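Local coordinates for protein ORF10 (Moritella marina, PDB 6RIW) that forms the ketosynthase-chain length factor didomain of a polyunsaturated fatty acid synthase and probably catalyses condensation of acyl chains held on acyl carrier protein, at residues V246-F258 with C330-L343. Numbering follows the deposited sequence.
Sequences VHAPFDQNSQGLF and CHATGTPKGDNVEL
The Phe-250 ring carries the CB of Ala-332 on one face, a CH-pi contact 3.9 Å from CB to the ring centroid, while SG of Cys-330 lies at its edge, in plane, 3.6 Å from CZ. CD2 of Leu-343 comes obliquely to CE1. The His-247 ring has CD of Pro-249 on one face and the backbone N of Phe-258 on the other; at its edge ND1 gives a weak bond to Gly-256 O, and Thr-333 O also lies near the ring plane without a hydrogen bond to ND1. Its NE2 bonds to Lys-363 O. With chi1 at -168° Ser-254 turns OG away from its own N and onto Gly-334 O, met on a lone pair in the carbonyl plane at 2.6 Å; OG also accepts from Ala-248 N. The carboxylate oxygens of Asp-339 serve different segments: OD2 takes a nearly straight bond from Phe-250 N (3.1 Å, 169°), entering from above the carboxylate plane, and another from a water that also donates to Asp-251 O, while OD1 receives Gly-334 N. An alanine here would probably leave the amides of Phe-250 and Gly-334 without their acceptors. A CB on Gly-334 would run into Gly-256 O and His-247 ND1 and crowd Ser-254 OG. The contact packs the loop between helix 228-237 and strand 259-270 of the ketosynthase fold against the start of helix 336-350 and the loop leading into it from strand 327-329, with helix 363-366 touching Pro-249 and Thr-333.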
loop_
_atom_site.group_PDB
_atom_site.type_symbol
_atom_site.label_atom_id
_atom_site.label_comp_id
_atom_site.label_asym_id
_atom_site.label_seq_id
_atom_site.Cartn_x
_atom_site.Cartn_y
_atom_site.Cartn_z
ATOM N N VAL A 246 0.386 -10.405 -28.284
ATOM C CA VAL A 246 1.761 -10.866 -28.113
ATOM C C VAL A 246 2.364 -10.163 -26.896
ATOM O O VAL A 246 2.644 -8.956 -26.931
ATOM C CB VAL A 246 2.620 -10.623 -29.365
ATOM C CG1 VAL A 246 4.057 -11.025 -29.105
ATOM C CG2 VAL A 246 2.057 -11.409 -30.546
ATOM N N HIS A 247 2.590 -10.934 -25.832
ATOM C CA HIS A 247 3.309 -10.487 -24.635
ATOM C C HIS A 247 4.649 -11.218 -24.620
ATOM O O HIS A 247 4.716 -12.399 -24.270
ATOM C CB HIS A 247 2.498 -10.766 -23.368
ATOM C CG HIS A 247 3.329 -10.807 -22.123
ATOM N ND1 HIS A 247 4.042 -9.716 -21.659
ATOM C CD2 HIS A 247 3.577 -11.816 -21.253
ATOM C CE1 HIS A 247 4.689 -10.053 -20.554
ATOM N NE2 HIS A 247 4.429 -11.322 -20.290
ATOM N N ALA A 248 5.715 -10.517 -24.997
ATOM C CA ALA A 248 7.008 -11.163 -25.232
ATOM C C ALA A 248 8.123 -10.198 -24.878
ATOM O O ALA A 248 8.629 -9.463 -25.741
ATOM C CB ALA A 248 7.137 -11.626 -26.679
ATOM N N PRO A 249 8.541 -10.178 -23.614
ATOM C CA PRO A 249 9.605 -9.251 -23.199
ATOM C C PRO A 249 10.835 -9.390 -24.086
ATOM O O PRO A 249 11.278 -10.499 -24.386
ATOM C CB PRO A 249 9.899 -9.671 -21.752
ATOM C CG PRO A 249 8.609 -10.299 -21.281
ATOM C CD PRO A 249 8.053 -11.013 -22.500
ATOM N N PHE A 250 11.366 -8.246 -24.518
ATOM C CA PHE A 250 12.543 -8.055 -25.372
ATOM C C PHE A 250 12.249 -8.324 -26.850
ATOM O O PHE A 250 13.148 -8.124 -27.679
ATOM C CB PHE A 250 13.743 -8.917 -24.949
ATOM C CG PHE A 250 14.384 -8.480 -23.661
ATOM C CD1 PHE A 250 14.821 -7.180 -23.499
ATOM C CD2 PHE A 250 14.544 -9.376 -22.616
ATOM C CE1 PHE A 250 15.428 -6.766 -22.311
ATOM C CE2 PHE A 250 15.145 -8.973 -21.426
ATOM C CZ PHE A 250 15.582 -7.657 -21.281
ATOM N N ASP A 251 11.049 -8.772 -27.214
ATOM C CA ASP A 251 10.766 -9.145 -28.596
ATOM C C ASP A 251 10.185 -7.966 -29.367
ATOM O O ASP A 251 9.340 -7.231 -28.855
ATOM C CB ASP A 251 9.805 -10.339 -28.656
ATOM C CG ASP A 251 9.691 -10.926 -30.068
ATOM O OD1 ASP A 251 8.959 -10.338 -30.895
ATOM O OD2 ASP A 251 10.335 -11.964 -30.343
ATOM N N GLN A 252 10.656 -7.795 -30.614
ATOM C CA GLN A 252 10.195 -6.697 -31.462
ATOM C C GLN A 252 8.680 -6.687 -31.635
ATOM O O GLN A 252 8.088 -5.620 -31.836
ATOM C CB GLN A 252 10.849 -6.777 -32.849
ATOM C CG GLN A 252 12.340 -6.538 -32.892
ATOM C CD GLN A 252 12.893 -6.677 -34.309
ATOM O OE1 GLN A 252 12.204 -6.366 -35.283
ATOM N NE2 GLN A 252 14.127 -7.168 -34.427
ATOM N N ASN A 253 8.036 -7.849 -31.583
ATOM C CA ASN A 253 6.609 -7.942 -31.884
ATOM C C ASN A 253 5.719 -7.774 -30.653
ATOM O O ASN A 253 4.490 -7.735 -30.798
ATOM C CB ASN A 253 6.288 -9.290 -32.554
ATOM C CG ASN A 253 7.126 -9.541 -33.800
ATOM O OD1 ASN A 253 6.891 -8.938 -34.849
ATOM N ND2 ASN A 253 8.111 -10.439 -33.690
ATOM N N SER A 254 6.311 -7.690 -29.460
ATOM C CA SER A 254 5.538 -7.494 -28.239
ATOM C C SER A 254 4.814 -6.156 -28.276
ATOM O O SER A 254 5.402 -5.124 -28.614
ATOM C CB SER A 254 6.459 -7.544 -27.015
ATOM O OG SER A 254 5.700 -7.631 -25.806
ATOM N N GLN A 255 3.533 -6.160 -27.910
ATOM C CA GLN A 255 2.790 -4.906 -27.874
ATOM C C GLN A 255 2.243 -4.547 -26.495
ATOM O O GLN A 255 1.451 -3.607 -26.388
ATOM C CB GLN A 255 1.662 -4.940 -28.903
ATOM C CG GLN A 255 2.200 -4.889 -30.320
ATOM C CD GLN A 255 1.116 -4.724 -31.354
ATOM O OE1 GLN A 255 -0.075 -4.871 -31.056
ATOM N NE2 GLN A 255 1.520 -4.423 -32.589
ATOM N N GLY A 256 2.660 -5.239 -25.442
ATOM C CA GLY A 256 2.091 -4.983 -24.135
ATOM C C GLY A 256 2.472 -6.075 -23.160
ATOM O O GLY A 256 3.309 -6.938 -23.446
ATOM N N LEU A 257 1.837 -6.012 -21.993
ATOM C CA LEU A 257 2.082 -6.967 -20.924
ATOM C C LEU A 257 0.809 -7.740 -20.599
ATOM O O LEU A 257 -0.307 -7.342 -20.961
ATOM C CB LEU A 257 2.602 -6.257 -19.646
ATOM C CG LEU A 257 1.720 -5.153 -19.027
ATOM C CD1 LEU A 257 0.578 -5.692 -18.139
ATOM C CD2 LEU A 257 2.591 -4.208 -18.200
ATOM N N PHE A 258 1.000 -8.859 -19.908
ATOM C CA PHE A 258 -0.047 -9.523 -19.141
ATOM C C PHE A 258 0.307 -9.391 -17.662
ATOM O O PHE A 258 1.481 -9.489 -17.288
ATOM C CB PHE A 258 -0.166 -11.012 -19.482
ATOM C CG PHE A 258 -0.514 -11.303 -20.921
ATOM C CD1 PHE A 258 -1.283 -10.424 -21.674
ATOM C CD2 PHE A 258 -0.079 -12.484 -21.507
ATOM C CE1 PHE A 258 -1.616 -10.719 -23.010
ATOM C CE2 PHE A 258 -0.407 -12.795 -22.835
ATOM C CZ PHE A 258 -1.161 -11.910 -23.587
ATOM N N CYS A 330 16.114 -8.325 -15.924
ATOM C CA CYS A 330 15.593 -7.012 -16.272
ATOM C C CYS A 330 14.149 -6.846 -15.847
ATOM O O CYS A 330 13.429 -7.816 -15.581
ATOM C CB CYS A 330 15.692 -6.767 -17.776
ATOM S SG CYS A 330 17.402 -6.756 -18.333
ATOM N N HIS A 331 13.722 -5.585 -15.822
ATOM C CA HIS A 331 12.326 -5.277 -15.538
ATOM C C HIS A 331 11.419 -5.677 -16.703
ATOM O O HIS A 331 10.273 -6.094 -16.477
ATOM C CB HIS A 331 12.204 -3.790 -15.223
ATOM C CG HIS A 331 10.792 -3.305 -15.155
ATOM N ND1 HIS A 331 9.944 -3.645 -14.123
ATOM C CD2 HIS A 331 10.077 -2.515 -15.990
ATOM C CE1 HIS A 331 8.764 -3.083 -14.325
ATOM N NE2 HIS A 331 8.818 -2.392 -15.450
ATOM N N ALA A 332 11.938 -5.591 -17.942
ATOM C CA ALA A 332 11.261 -5.883 -19.213
ATOM C C ALA A 332 9.905 -6.573 -19.117
ATOM O O ALA A 332 9.833 -7.796 -18.963
ATOM C CB ALA A 332 12.164 -6.752 -20.090
ATOM N N THR A 333 8.825 -5.810 -19.265
ATOM C CA THR A 333 7.480 -6.346 -19.131
ATOM C C THR A 333 6.871 -6.780 -20.451
ATOM O O THR A 333 5.815 -7.415 -20.435
ATOM C CB THR A 333 6.541 -5.304 -18.542
ATOM O OG1 THR A 333 6.434 -4.226 -19.482
ATOM C CG2 THR A 333 7.054 -4.793 -17.206
ATOM N N GLY A 334 7.472 -6.415 -21.582
ATOM C CA GLY A 334 6.851 -6.599 -22.879
ATOM C C GLY A 334 6.233 -5.345 -23.455
ATOM O O GLY A 334 5.886 -5.333 -24.646
ATOM N N THR A 335 6.088 -4.286 -22.650
ATOM C CA THR A 335 5.625 -3.004 -23.179
ATOM C C THR A 335 6.729 -2.370 -24.019
ATOM O O THR A 335 7.863 -2.238 -23.542
ATOM C CB THR A 335 5.211 -2.062 -22.047
ATOM O OG1 THR A 335 4.222 -2.703 -21.226
ATOM C CG2 THR A 335 4.622 -0.775 -22.610
ATOM N N PRO A 336 6.440 -1.961 -25.265
ATOM C CA PRO A 336 7.521 -1.455 -26.140
ATOM C C PRO A 336 8.253 -0.257 -25.564
ATOM O O PRO A 336 9.490 -0.256 -25.513
ATOM C CB PRO A 336 6.776 -1.098 -27.441
ATOM C CG PRO A 336 5.540 -1.928 -27.421
ATOM C CD PRO A 336 5.142 -2.027 -25.963
ATOM N N LYS A 337 7.516 0.763 -25.116
ATOM C CA LYS A 337 8.161 1.961 -24.584
ATOM C C LYS A 337 9.119 1.604 -23.455
ATOM O O LYS A 337 10.271 2.044 -23.443
ATOM C CB LYS A 337 7.106 2.960 -24.102
ATOM C CG LYS A 337 7.513 4.421 -24.279
ATOM C CD LYS A 337 8.167 4.980 -23.017
ATOM C CE LYS A 337 8.516 6.475 -23.152
ATOM N NZ LYS A 337 9.908 6.740 -23.676
ATOM N N GLY A 338 8.669 0.761 -22.521
ATOM C CA GLY A 338 9.501 0.408 -21.375
ATOM C C GLY A 338 10.673 -0.500 -21.721
ATOM O O GLY A 338 11.762 -0.363 -21.153
ATOM N N ASP A 339 10.465 -1.457 -22.629
ATOM C CA ASP A 339 11.570 -2.328 -23.017
ATOM C C ASP A 339 12.704 -1.510 -23.641
ATOM O O ASP A 339 13.880 -1.708 -23.312
ATOM C CB ASP A 339 11.081 -3.416 -23.987
ATOM C CG ASP A 339 10.235 -4.528 -23.299
ATOM O OD1 ASP A 339 9.815 -4.373 -22.109
ATOM O OD2 ASP A 339 9.972 -5.564 -23.984
ATOM N N ASN A 340 12.359 -0.545 -24.506
ATOM C CA ASN A 340 13.384 0.251 -25.185
ATOM C C ASN A 340 14.076 1.219 -24.229
ATOM O O ASN A 340 15.289 1.449 -24.345
ATOM C CB ASN A 340 12.768 1.019 -26.358
ATOM C CG ASN A 340 12.400 0.109 -27.523
ATOM O OD1 ASN A 340 13.264 -0.311 -28.280
ATOM N ND2 ASN A 340 11.114 -0.211 -27.655
ATOM N N VAL A 341 13.330 1.810 -23.290
ATOM C CA VAL A 341 13.956 2.715 -22.327
ATOM C C VAL A 341 14.947 1.965 -21.448
ATOM O O VAL A 341 16.056 2.450 -21.194
ATOM C CB VAL A 341 12.896 3.455 -21.488
ATOM C CG1 VAL A 341 13.570 4.201 -20.332
ATOM C CG2 VAL A 341 12.131 4.452 -22.346
ATOM N N GLU A 342 14.573 0.772 -20.961
ATOM C CA GLU A 342 15.491 0.010 -20.122
ATOM C C GLU A 342 16.738 -0.404 -20.901
ATOM O O GLU A 342 17.851 -0.407 -20.353
ATOM C CB GLU A 342 14.798 -1.227 -19.531
ATOM C CG GLU A 342 15.754 -2.121 -18.705
ATOM C CD GLU A 342 15.049 -3.240 -17.917
ATOM O OE1 GLU A 342 13.924 -3.637 -18.304
ATOM O OE2 GLU A 342 15.624 -3.712 -16.905
ATOM N N LEU A 343 16.578 -0.759 -22.183
ATOM C CA LEU A 343 17.750 -1.107 -22.986
ATOM C C LEU A 343 18.646 0.111 -23.199
ATOM O O LEU A 343 19.875 -0.013 -23.207
ATOM C CB LEU A 343 17.322 -1.705 -24.329
ATOM C CG LEU A 343 16.827 -3.151 -24.267
ATOM C CD1 LEU A 343 16.073 -3.552 -25.545
ATOM C CD2 LEU A 343 17.998 -4.088 -23.996
HETATM O O HOH W 1 9.296 -5.272 -26.453
#